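Local coordinates for alpha-actinin-like protein 1 (Schizosaccharomyces pombe, PDB 5BVR) that binds actin filaments through this tandem calponin-homology domain and takes part in actin-ring formation, cytokinesis and septation in fission yeast, at residues Q12-T15 and F16-F20; E79-S83 and K84-L88; L107-T110 and L111-R114; G130-L133 and W134-K138; L173-K177 and L178-N182. One frame throughout, in Å; residues are numbered along the deposited sequence.

Contact 1. Residues Q12-T15 and F16-F20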
# COMPACT_ATOMS: atom_id res chain seq x y z
N GLN A 12 6.62 7.75 -1.98
CA GLN A 12 5.50 7.51 -1.11
C GLN A 12 4.23 8.14 -1.65
O GLN A 12 3.16 7.52 -1.59
CB GLN A 12 5.79 8.01 0.29
CG GLN A 12 4.79 7.55 1.31
CD GLN A 12 5.15 8.02 2.69
OE1 GLN A 12 4.54 8.97 3.22
NE2 GLN A 12 6.15 7.38 3.29
N ASN A 13 4.32 9.37 -2.14
CA ASN A 13 3.19 10.01 -2.77
C ASN A 13 2.64 9.11 -3.88
O ASN A 13 1.44 8.78 -3.90
CB ASN A 13 3.65 11.39 -3.27
CG ASN A 13 2.54 12.25 -3.79
OD1 ASN A 13 1.44 11.79 -4.04
ND2 ASN A 13 2.83 13.52 -3.98
N ARG A 14 3.52 8.68 -4.78
CA ARG A 14 3.08 7.91 -5.92
C ARG A 14 2.52 6.57 -5.48
O ARG A 14 1.50 6.12 -6.00
CB ARG A 14 4.19 7.77 -6.94
CG ARG A 14 4.41 9.11 -7.67
CD ARG A 14 5.53 9.03 -8.69
NE ARG A 14 6.84 8.88 -8.07
CZ ARG A 14 7.54 7.75 -8.04
NH1 ARG A 14 7.09 6.63 -8.61
NH2 ARG A 14 8.72 7.76 -7.44
N THR A 15 3.16 5.93 -4.52
CA THR A 15 2.72 4.61 -4.08
C THR A 15 1.37 4.68 -3.39
O THR A 15 0.47 3.86 -3.65
CB THR A 15 3.75 3.98 -3.13
OG1 THR A 15 5.01 3.84 -3.81
CG2 THR A 15 3.32 2.62 -2.68
N PHE A 16 1.23 5.65 -2.50
CA PHE A 16 -0.04 5.86 -1.80
C PHE A 16 -1.15 6.22 -2.77
O PHE A 16 -2.28 5.80 -2.58
CB PHE A 16 0.09 6.93 -0.72
CG PHE A 16 0.84 6.49 0.54
CD1 PHE A 16 1.54 5.28 0.61
CD2 PHE A 16 0.87 7.33 1.66
CE1 PHE A 16 2.23 4.92 1.77
CE2 PHE A 16 1.57 6.97 2.81
CZ PHE A 16 2.26 5.74 2.86
N THR A 17 -0.84 7.02 -3.80
CA THR A 17 -1.84 7.36 -4.82
C THR A 17 -2.28 6.10 -5.55
O THR A 17 -3.47 5.87 -5.74
CB THR A 17 -1.28 8.38 -5.81
OG1 THR A 17 -0.96 9.57 -5.10
CG2 THR A 17 -2.29 8.71 -6.92
N LYS A 18 -1.32 5.26 -5.94
CA LYS A 18 -1.67 4.04 -6.64
C LYS A 18 -2.51 3.11 -5.75
O LYS A 18 -3.49 2.51 -6.22
CB LYS A 18 -0.40 3.34 -7.16
CG LYS A 18 0.16 4.00 -8.42
CD LYS A 18 1.49 3.43 -8.86
CE LYS A 18 2.63 4.32 -8.39
NZ LYS A 18 3.98 3.86 -8.80
N TRP A 19 -2.17 3.02 -4.46
CA TRP A 19 -2.93 2.22 -3.51
C TRP A 19 -4.38 2.75 -3.43
O TRP A 19 -5.34 1.98 -3.54
CB TRP A 19 -2.25 2.22 -2.14
CG TRP A 19 -3.07 1.53 -1.11
CD1 TRP A 19 -3.10 0.18 -0.84
CD2 TRP A 19 -4.00 2.14 -0.23
NE1 TRP A 19 -3.99 -0.06 0.19
CE2 TRP A 19 -4.57 1.12 0.56
CE3 TRP A 19 -4.41 3.45 -0.02
CZ2 TRP A 19 -5.51 1.39 1.55
CZ3 TRP A 19 -5.34 3.71 0.96
CH2 TRP A 19 -5.89 2.69 1.73
N PHE A 20 -4.51 4.06 -3.28
CA PHE A 20 -5.81 4.73 -3.17
C PHE A 20 -6.63 4.36 -4.41
O PHE A 20 -7.81 3.99 -4.30
CB PHE A 20 -5.55 6.25 -3.05
CG PHE A 20 -6.64 7.05 -2.37
CD1 PHE A 20 -7.94 7.06 -2.84
CD2 PHE A 20 -6.30 7.87 -1.30
CE1 PHE A 20 -8.89 7.84 -2.23
CE2 PHE A 20 -7.24 8.66 -0.69
CZ PHE A 20 -8.54 8.65 -1.16
O HOH W 1 -0.69 12.24 -5.79
O HOH W 2 4.77 6.01 -10.34
O HOH W 3 5.61 4.28 -6.54
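The side chain of Gln-12 lies flat over one face of the Phe-16 ring, one helical turn further on. Gln-12 CG stands 3.6 Å from the centroid of the Phe-16 ring and 15° off the ring normal, which meets the geometry of a CH-pi contact. The amide plane is tilted by only 15° from the ring, and its far end is held elsewhere, NE2 donating to Asp-216. With CG anti to the backbone N (chi1 -168°) and the chain extended beyond it, the glutamine runs alongside the phenylalanine. Asn-13 O takes two donors from Thr-17: the backbone N, and OG1 at 2.8 Å, which comes from above the carbonyl plane. Water 1 then joins Asn-13 OD1 to Thr-17 OG1. On the next flank Arg-14 NH1 and Lys-18 NZ are 4.2 Å apart; water 2 accepts from both, and the guanidinium has its own salt bridge to Asp-208. Water 3 links Lys-18 NZ to Thr-15 OG1, which is also bonded to Val-11 O. Such i to i+4 pairing, underlain by regular backbone bonds, is characteristic of an alpha helix, here helix 11-25 of the first calponin-homology domain, packed against helices 43-53, 101-117 and 217-234.

Contact 2. Residues E79-S83 and K84-L88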
# COMPACT_ATOMS: atom_id res chain seq x y z
N GLU A 79 -14.12 12.10 11.46
CA GLU A 79 -14.87 11.58 12.59
C GLU A 79 -15.04 10.07 12.46
O GLU A 79 -14.92 9.35 13.46
CB GLU A 79 -16.21 12.30 12.74
CG GLU A 79 -16.05 13.73 13.29
CD GLU A 79 -15.31 13.76 14.62
OE1 GLU A 79 -15.63 12.94 15.51
OE2 GLU A 79 -14.39 14.60 14.77
N TYR A 80 -15.27 9.57 11.24
CA TYR A 80 -15.36 8.12 11.03
C TYR A 80 -14.04 7.44 11.42
O TYR A 80 -14.02 6.44 12.14
CB TYR A 80 -15.74 7.79 9.59
CG TYR A 80 -15.68 6.31 9.32
CD1 TYR A 80 -16.72 5.47 9.72
CD2 TYR A 80 -14.57 5.74 8.72
CE1 TYR A 80 -16.65 4.11 9.50
CE2 TYR A 80 -14.50 4.39 8.49
CZ TYR A 80 -15.54 3.58 8.88
OH TYR A 80 -15.45 2.22 8.65
N ILE A 81 -12.94 7.99 10.94
CA ILE A 81 -11.62 7.45 11.24
C ILE A 81 -11.36 7.40 12.76
O ILE A 81 -10.92 6.36 13.30
CB ILE A 81 -10.54 8.26 10.51
CG1 ILE A 81 -10.70 8.05 8.99
CG2 ILE A 81 -9.14 7.84 10.96
CD1 ILE A 81 -9.87 9.02 8.14
N LYS A 82 -11.70 8.48 13.44
CA LYS A 82 -11.56 8.53 14.89
C LYS A 82 -12.45 7.49 15.57
O LYS A 82 -12.03 6.84 16.53
CB LYS A 82 -11.92 9.94 15.39
CG LYS A 82 -11.78 10.13 16.88
CD LYS A 82 -12.13 11.56 17.28
CE LYS A 82 -12.01 11.75 18.80
NZ LYS A 82 -12.38 13.13 19.22
N SER A 83 -13.68 7.34 15.07
CA SER A 83 -14.63 6.39 15.65
C SER A 83 -14.13 4.95 15.62
O SER A 83 -14.57 4.11 16.41
CB SER A 83 -15.98 6.47 14.93
OG SER A 83 -15.98 5.69 13.75
N LYS A 84 -13.21 4.67 14.70
CA LYS A 84 -12.60 3.34 14.58
C LYS A 84 -11.32 3.22 15.39
O LYS A 84 -10.60 2.24 15.27
CB LYS A 84 -12.32 3.02 13.10
CG LYS A 84 -13.55 3.10 12.19
CD LYS A 84 -14.49 1.91 12.32
CE LYS A 84 -13.92 0.67 11.63
NZ LYS A 84 -14.77 -0.53 11.86
N GLY A 85 -11.03 4.21 16.23
CA GLY A 85 -9.87 4.17 17.10
C GLY A 85 -8.53 4.49 16.47
O GLY A 85 -7.48 4.17 17.03
N MET A 86 -8.55 5.14 15.31
CA MET A 86 -7.31 5.54 14.67
C MET A 86 -6.93 6.92 15.10
O MET A 86 -7.80 7.80 15.18
CB MET A 86 -7.45 5.54 13.15
CG MET A 86 -7.24 4.19 12.52
SD MET A 86 -7.84 4.11 10.84
CE MET A 86 -9.61 4.08 11.06
N PRO A 87 -5.62 7.14 15.30
CA PRO A 87 -5.12 8.46 15.70
C PRO A 87 -5.26 9.47 14.58
O PRO A 87 -4.88 9.17 13.44
CB PRO A 87 -3.63 8.19 15.94
CG PRO A 87 -3.31 7.06 15.02
CD PRO A 87 -4.52 6.20 15.01
N LEU A 88 -5.81 10.64 14.88
CA LEU A 88 -5.72 11.78 13.97
C LEU A 88 -4.92 12.86 14.66
O LEU A 88 -5.39 13.97 14.90
CB LEU A 88 -7.10 12.27 13.56
CG LEU A 88 -7.83 11.23 12.70
CD1 LEU A 88 -9.16 11.78 12.23
CD2 LEU A 88 -6.99 10.79 11.50
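Helix 67-83 ends where Lys-84 leaves helical torsions and Gly-85 turns to positive phi (79°), while Met-86 N reaches back to Ile-81 O in a weak bond of 3.3 Å. Lys-84 N bonds to Ile-81 O and only weakly to Tyr-80 O, and Gly-85 N closes on Lys-82 O at 2.8 Å. Ser-83 OG folds back onto Tyr-80 O at 2.6 Å, the torsion of 84° setting the hydroxyl between its own N and carbonyl carbon. The Tyr-80 ring has Lys-84 CG over one face, 4.1 Å from the centroid and 21° off the normal; further along, CE of the doubly bent lysine lies 3.7 Å from Tyr-80 OH. That hydroxyl bonds to Glu-55, to which Lys-84 NZ makes a long, weak ion pair. On the buried side Ile-81 CG2 meets Met-86 CB at 3.6 Å and Leu-88 CD2 at 3.7 Å, both side chains crossing the isoleucine at about a right angle. The weak 6→1 bond from Met-86 N to Ile-81 O, the 5→2 bond from Gly-85 N to Lys-82 O, the left-handed glycine and the apolar Ile-81/Met-86 pair fit a Schellman motif, which leads the chain into the actin-binding region beginning at Leu-88.

Contact 3. Residues L107-T110 and L111-R114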
# COMPACT_ATOMS: atom_id res chain seq x y z
N LEU A 107 -2.09 10.68 6.96
CA LEU A 107 -3.41 10.13 7.13
C LEU A 107 -3.58 8.87 6.29
O LEU A 107 -4.11 7.87 6.77
CB LEU A 107 -4.46 11.16 6.75
CG LEU A 107 -5.91 10.73 6.95
CD1 LEU A 107 -6.19 10.39 8.40
CD2 LEU A 107 -6.83 11.83 6.47
N ILE A 108 -3.14 8.91 5.03
CA ILE A 108 -3.27 7.75 4.17
C ILE A 108 -2.48 6.58 4.76
O ILE A 108 -2.97 5.45 4.76
CB ILE A 108 -2.85 8.06 2.73
CG1 ILE A 108 -3.81 9.10 2.16
CG2 ILE A 108 -2.86 6.78 1.89
CD1 ILE A 108 -3.37 9.66 0.87
N TRP A 109 -1.30 6.83 5.31
CA TRP A 109 -0.57 5.74 5.95
C TRP A 109 -1.37 5.13 7.10
O TRP A 109 -1.46 3.92 7.24
CB TRP A 109 0.81 6.18 6.44
CG TRP A 109 1.49 5.09 7.23
CD1 TRP A 109 1.82 5.13 8.55
CD2 TRP A 109 1.85 3.79 6.75
NE1 TRP A 109 2.39 3.94 8.93
CE2 TRP A 109 2.42 3.10 7.84
CE3 TRP A 109 1.76 3.14 5.51
CZ2 TRP A 109 2.89 1.79 7.73
CZ3 TRP A 109 2.23 1.85 5.40
CH2 TRP A 109 2.80 1.19 6.50
N THR A 110 -2.03 5.97 7.90
CA THR A 110 -2.84 5.48 8.99
C THR A 110 -3.91 4.51 8.46
O THR A 110 -4.17 3.47 9.08
CB THR A 110 -3.47 6.67 9.74
OG1 THR A 110 -2.42 7.38 10.40
CG2 THR A 110 -4.45 6.20 10.80
N LEU A 111 -4.49 4.84 7.31
CA LEU A 111 -5.52 4.01 6.69
C LEU A 111 -4.93 2.72 6.11
O LEU A 111 -5.51 1.67 6.26
CB LEU A 111 -6.28 4.79 5.61
CG LEU A 111 -6.97 6.08 6.09
CD1 LEU A 111 -7.69 6.72 4.92
CD2 LEU A 111 -7.94 5.79 7.21
N ILE A 112 -3.76 2.81 5.49
CA ILE A 112 -3.09 1.61 4.98
C ILE A 112 -2.79 0.70 6.15
O ILE A 112 -3.02 -0.51 6.12
CB ILE A 112 -1.82 2.00 4.18
CG1 ILE A 112 -2.23 2.67 2.88
CG2 ILE A 112 -0.99 0.74 3.85
CD1 ILE A 112 -1.07 3.36 2.15
N LEU A 113 -2.27 1.27 7.22
CA LEU A 113 -1.87 0.45 8.36
C LEU A 113 -3.08 -0.26 8.95
O LEU A 113 -3.03 -1.45 9.23
CB LEU A 113 -1.19 1.32 9.42
CG LEU A 113 -0.68 0.56 10.65
CD1 LEU A 113 0.28 -0.57 10.25
CD2 LEU A 113 -0.01 1.55 11.60
N ARG A 114 -4.20 0.46 9.06
CA ARG A 114 -5.34 -0.13 9.72
C ARG A 114 -6.05 -1.12 8.81
O ARG A 114 -6.44 -2.21 9.25
CB ARG A 114 -6.32 0.96 10.14
CG ARG A 114 -7.65 0.45 10.66
CD ARG A 114 -7.56 -0.42 11.89
NE ARG A 114 -8.90 -0.66 12.40
CZ ARG A 114 -9.74 -1.56 11.90
NH1 ARG A 114 -9.38 -2.34 10.89
NH2 ARG A 114 -10.95 -1.69 12.43
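Trp-109 and Ile-112 cross at about a right angle: the six-membered part of the indole reaches the isoleucine through CZ3, 3.7 Å from Ile-112 CG2. The methyl approaches obliquely. CE3 also lies near Ile-112 CB and CG2, so the contact takes in two neighbouring ring atoms. One turn beyond Trp-109, Leu-113 brings its CB over one face of the same indole, 4.3 Å above the plane and offset toward the rim. This is a looser approach, with Leu-113 CB also 4.3 Å from Trp-109 CE2. The tryptophan's chi1 of 174° sets CG beside its own carbonyl carbon, which carries the indole along the helix over the residues three and four positions later. Ile-108 and Ile-112 meet at a slant, the branch methyl Ile-108 CG2 lying 3.9 Å from the terminal methyl Ile-112 CD1. Leu-111 leaves the helix in another direction and packs against Leu-45, Leu-48, Leu-49 and Ile-52 of helix 43-53.

The backbone bonds are regular. Leu-113 N reaches Trp-109 O at 2.8 Å with an N-H...O angle of 164°, and Ile-112 N reaches Ile-108 O at 2.9 Å. Thr-110 OG1 bonds back to Gly-106 O. Outside the segment, Arg-218 makes a cation-pi contact with Trp-109, while Phe-16 and Thr-222 also touch this flank, bringing helices 11-25 and 217-234 against it. With Leu-111 against helix 43-53, and Ile-108, Trp-109 and Ile-112 against helix 11-25, helix 101-117 is a core helix of the first calponin-homology domain, its residues up to Ile-112 belonging to the actin-binding region.

Contact 4. Residues G130-L133 and W134-K138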
# COMPACT_ATOMS: atom_id res chain seq x y z
N GLY A 130 3.74 -9.26 12.04
CA GLY A 130 3.18 -10.39 11.35
C GLY A 130 3.60 -10.49 9.92
O GLY A 130 3.99 -11.56 9.44
N LEU A 131 3.55 -9.35 9.23
CA LEU A 131 3.94 -9.33 7.83
C LEU A 131 5.42 -9.65 7.67
O LEU A 131 5.80 -10.42 6.80
CB LEU A 131 3.59 -7.97 7.22
CG LEU A 131 3.94 -7.85 5.74
CD1 LEU A 131 3.22 -8.89 4.88
CD2 LEU A 131 3.63 -6.44 5.23
N LEU A 132 6.26 -9.11 8.55
CA LEU A 132 7.69 -9.39 8.47
C LEU A 132 7.94 -10.87 8.69
O LEU A 132 8.68 -11.51 7.95
CB LEU A 132 8.48 -8.55 9.49
CG LEU A 132 9.98 -8.68 9.31
CD1 LEU A 132 10.43 -8.05 8.00
CD2 LEU A 132 10.68 -8.04 10.51
N LEU A 133 7.34 -11.42 9.74
CA LEU A 133 7.53 -12.84 10.03
C LEU A 133 7.05 -13.71 8.86
O LEU A 133 7.73 -14.66 8.51
CB LEU A 133 6.85 -13.22 11.33
CG LEU A 133 7.07 -14.68 11.73
CD1 LEU A 133 8.54 -15.01 11.85
CD2 LEU A 133 6.38 -14.94 13.06
N TRP A 134 5.91 -13.38 8.25
CA TRP A 134 5.44 -14.10 7.08
C TRP A 134 6.49 -14.10 5.97
O TRP A 134 6.81 -15.13 5.39
CB TRP A 134 4.12 -13.51 6.59
CG TRP A 134 3.55 -14.15 5.38
CD1 TRP A 134 2.71 -15.24 5.35
CD2 TRP A 134 3.71 -13.74 4.01
NE1 TRP A 134 2.34 -15.52 4.06
CE2 TRP A 134 2.94 -14.62 3.22
CE3 TRP A 134 4.40 -12.70 3.38
CZ2 TRP A 134 2.88 -14.51 1.85
CZ3 TRP A 134 4.31 -12.60 2.00
CH2 TRP A 134 3.56 -13.49 1.26
N CYS A 135 7.08 -12.94 5.72
CA CYS A 135 8.12 -12.85 4.70
C CYS A 135 9.31 -13.72 5.06
O CYS A 135 9.87 -14.39 4.20
CB CYS A 135 8.58 -11.41 4.56
SG CYS A 135 7.35 -10.28 3.80
N GLN A 136 9.70 -13.69 6.32
CA GLN A 136 10.82 -14.52 6.78
C GLN A 136 10.55 -16.01 6.63
O GLN A 136 11.41 -16.77 6.15
CB GLN A 136 11.18 -14.18 8.23
CG GLN A 136 11.69 -12.77 8.38
CD GLN A 136 11.86 -12.34 9.82
OE1 GLN A 136 11.21 -12.84 10.73
NE2 GLN A 136 12.75 -11.38 10.04
N ARG A 137 9.35 -16.44 7.05
CA ARG A 137 9.01 -17.86 6.96
C ARG A 137 8.92 -18.32 5.50
O ARG A 137 9.42 -19.40 5.15
CB ARG A 137 7.72 -18.15 7.71
CG ARG A 137 7.84 -18.02 9.23
CD ARG A 137 8.62 -19.18 9.91
NE ARG A 137 8.53 -19.03 11.37
CZ ARG A 137 9.37 -18.33 12.12
NH1 ARG A 137 10.45 -17.77 11.59
NH2 ARG A 137 9.13 -18.21 13.42
N LYS A 138 8.30 -17.51 4.65
CA LYS A 138 8.12 -17.88 3.26
C LYS A 138 9.45 -17.90 2.49
O LYS A 138 9.56 -18.60 1.50
CB LYS A 138 7.14 -16.95 2.56
CG LYS A 138 5.67 -17.09 3.01
CD LYS A 138 5.11 -18.47 2.73
CE LYS A 138 3.61 -18.52 3.01
NZ LYS A 138 3.04 -19.85 2.60
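Leu-133 and Arg-137 meet on the outer flank of the helix, where Leu-133 CD1 sits over one face of the guanidinium, 3.4 Å from Arg-137 CZ and offset toward the rim. The arginine is exposed, bent at chi2 (-74°) so that its head folds back across the leucine; its NE forms a salt bridge with Glu-123. Gln-136 reaches two leucines, OE1 3.6 Å from Leu-133 CD1 and NE2 3.9 Å from Leu-132 CG, while NE2 donates to Val-148 O. Across the segments the closer touches are thus on this outer, partly exposed flank, whereas on the buried flank the two segments meet only loosely.

Helix 127-138, to which all these residues belong, opens the second calponin-homology domain, and its inner flank faces helix 217-234. There Leu-131, Trp-134 and Cys-135 are buried. Between them the touches are long, Leu-131 CD1 lying 4.3 Å from Trp-134 CE3, and much of their packing is instead with helix 217-234: Leu-131 and Cys-135 touch Val-224, and the indole makes an edge-to-face contact with Phe-228. Lys-138 CG covers one indole face, 3.7 Å above its plane. The backbone is regular on both flanks, Trp-134 N bonding to Gly-130 O at 2.9 Å and Arg-137 N to Leu-133 O at 2.8 Å.

Contact 5. Residues L173-K177 and L178-N182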
# COMPACT_ATOMS: atom_id res chain seq x y z
N LEU A 173 8.18 -18.64 -12.02
CA LEU A 173 9.43 -17.89 -11.92
C LEU A 173 10.47 -18.90 -11.50
O LEU A 173 10.42 -19.40 -10.38
CB LEU A 173 9.28 -16.76 -10.88
CG LEU A 173 10.31 -15.63 -10.89
CD1 LEU A 173 9.81 -14.41 -10.13
CD2 LEU A 173 11.61 -16.07 -10.30
N ASP A 174 11.38 -19.22 -12.42
CA ASP A 174 12.48 -20.15 -12.17
C ASP A 174 13.64 -19.45 -11.45
O ASP A 174 14.58 -18.97 -12.08
CB ASP A 174 12.97 -20.75 -13.48
CG ASP A 174 14.01 -21.84 -13.28
OD1 ASP A 174 14.47 -22.04 -12.14
OD2 ASP A 174 14.37 -22.50 -14.29
N TYR A 175 13.57 -19.45 -10.12
CA TYR A 175 14.49 -18.70 -9.28
C TYR A 175 15.96 -19.10 -9.49
O TYR A 175 16.86 -18.26 -9.53
CB TYR A 175 14.10 -18.90 -7.82
CG TYR A 175 14.92 -18.10 -6.86
CD1 TYR A 175 14.54 -16.80 -6.52
CD2 TYR A 175 16.08 -18.61 -6.31
CE1 TYR A 175 15.29 -16.05 -5.66
CE2 TYR A 175 16.84 -17.87 -5.44
CZ TYR A 175 16.45 -16.59 -5.11
OH TYR A 175 17.22 -15.86 -4.25
N ASN A 176 16.21 -20.40 -9.61
CA ASN A 176 17.57 -20.89 -9.71
C ASN A 176 18.26 -20.52 -11.02
O ASN A 176 19.49 -20.57 -11.11
CB ASN A 176 17.59 -22.40 -9.49
CG ASN A 176 17.11 -22.77 -8.11
OD1 ASN A 176 17.45 -22.11 -7.13
ND2 ASN A 176 16.29 -23.81 -8.02
N LYS A 177 17.47 -20.12 -12.01
CA LYS A 177 18.01 -19.71 -13.30
C LYS A 177 18.31 -18.20 -13.36
O LYS A 177 18.91 -17.73 -14.32
CB LYS A 177 17.04 -20.10 -14.42
CG LYS A 177 17.51 -21.27 -15.28
CD LYS A 177 18.53 -20.82 -16.32
CE LYS A 177 18.91 -21.96 -17.27
NZ LYS A 177 19.57 -21.46 -18.51
N LEU A 178 17.90 -17.43 -12.35
CA LEU A 178 18.19 -16.01 -12.32
C LEU A 178 19.67 -15.72 -12.23
O LEU A 178 20.41 -16.45 -11.57
CB LEU A 178 17.50 -15.33 -11.13
CG LEU A 178 15.99 -15.44 -11.04
CD1 LEU A 178 15.52 -14.85 -9.74
CD2 LEU A 178 15.34 -14.73 -12.21
N ASP A 179 20.09 -14.64 -12.87
CA ASP A 179 21.40 -14.06 -12.63
C ASP A 179 21.21 -13.17 -11.42
O ASP A 179 20.63 -12.08 -11.53
CB ASP A 179 21.84 -13.26 -13.85
CG ASP A 179 23.06 -12.39 -13.58
OD1 ASP A 179 23.68 -12.50 -12.49
OD2 ASP A 179 23.39 -11.58 -14.48
N LYS A 180 21.66 -13.64 -10.26
CA LYS A 180 21.40 -12.96 -8.99
C LYS A 180 22.00 -11.56 -8.95
O LYS A 180 21.58 -10.73 -8.13
CB LYS A 180 21.91 -13.80 -7.81
CG LYS A 180 21.11 -15.07 -7.54
CD LYS A 180 21.28 -15.56 -6.09
CE LYS A 180 20.33 -16.73 -5.78
NZ LYS A 180 20.54 -17.88 -6.72
N LYS A 181 22.99 -11.29 -9.81
CA LYS A 181 23.59 -9.97 -9.83
C LYS A 181 22.76 -8.94 -10.61
O LYS A 181 23.00 -7.75 -10.46
CB LYS A 181 25.02 -10.04 -10.38
CG LYS A 181 26.15 -9.65 -9.41
CD LYS A 181 25.92 -10.07 -7.95
CE LYS A 181 27.01 -9.54 -7.03
NZ LYS A 181 26.54 -9.51 -5.61
N ASN A 182 21.79 -9.38 -11.40
CA ASN A 182 20.99 -8.44 -12.19
C ASN A 182 19.77 -8.00 -11.41
O ASN A 182 18.65 -8.43 -11.66
CB ASN A 182 20.60 -9.00 -13.56
CG ASN A 182 20.19 -7.89 -14.53
OD1 ASN A 182 19.74 -6.80 -14.12
ND2 ASN A 182 20.37 -8.16 -15.82
O HOH W 4 19.59 -17.58 -9.10
O HOH W 5 19.42 -20.56 -6.14
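The loop joining helices 159-168 and 183-198 of the second calponin-homology domain makes a short 3-10 turn at 175-177 and then a type I beta turn from Asp-179 to Asn-182, whose side chain caps the following helix. At the first turn Leu-178 N donates to Tyr-175 O at 3.1 Å, approaching from above the carbonyl plane. Leu-178, with CG beside its own N (chi1 -59°), directs CD1 inward: it lies 3.9 Å from Tyr-175 CD1 and 4.1 Å from Leu-173 CD2, crossing both side chains at about a right angle. The leucines continue onto Leu-189 of helix 183-198, and the tyrosine ring stands edge-to-face with Tyr-142. At the other end of the phenol, Lys-180 CE comes within 3.6 Å of Tyr-175 OH; the approach to the ring is oblique. A bend at chi4 (57°) turns the ammonium toward two waters. Water 4 accepts from Lys-180 NZ at 2.6 Å and donates to the carbonyl oxygens of Tyr-175 and Leu-178. Water 5 links the same NZ to Asn-176 OD1. Further on, Asp-179 OD1 accepts from Lys-181 N in an Asx turn. Lys-180 thus contributes apolar carbon to the tyrosine and water-mediated polar links to the loop, while Tyr-175 O is met by both an N-H and a water; the ammonium charge would probably polarise that water and strengthen its hold on the two carbonyls.

How the contacts relate
Contacts 1, 2 and 3 belong to the first calponin-homology domain, contacts 4 and 5 to the second. Contact 3 touches both domain partners: Phe-16 CD1 of contact 1 meets Ile-112 CD1 at 3.6 Å, and Met-86 SD of contact 2 meets Arg-114 CB at 3.6 Å. Contacts 4 and 5 do not touch, their nearest atoms about 10 Å apart. Across the domains, contacts 3 and 4 come within about 8 Å between nearest atoms. A zinc ion lies about 3 Å from the Gln-12 side chain, and one, probably the same, about 7 Å from that of Trp-109; Asp-216 and Arg-218, which form a zinc site, respectively hydrogen-bond Gln-12 and make a cation-pi contact with Trp-109.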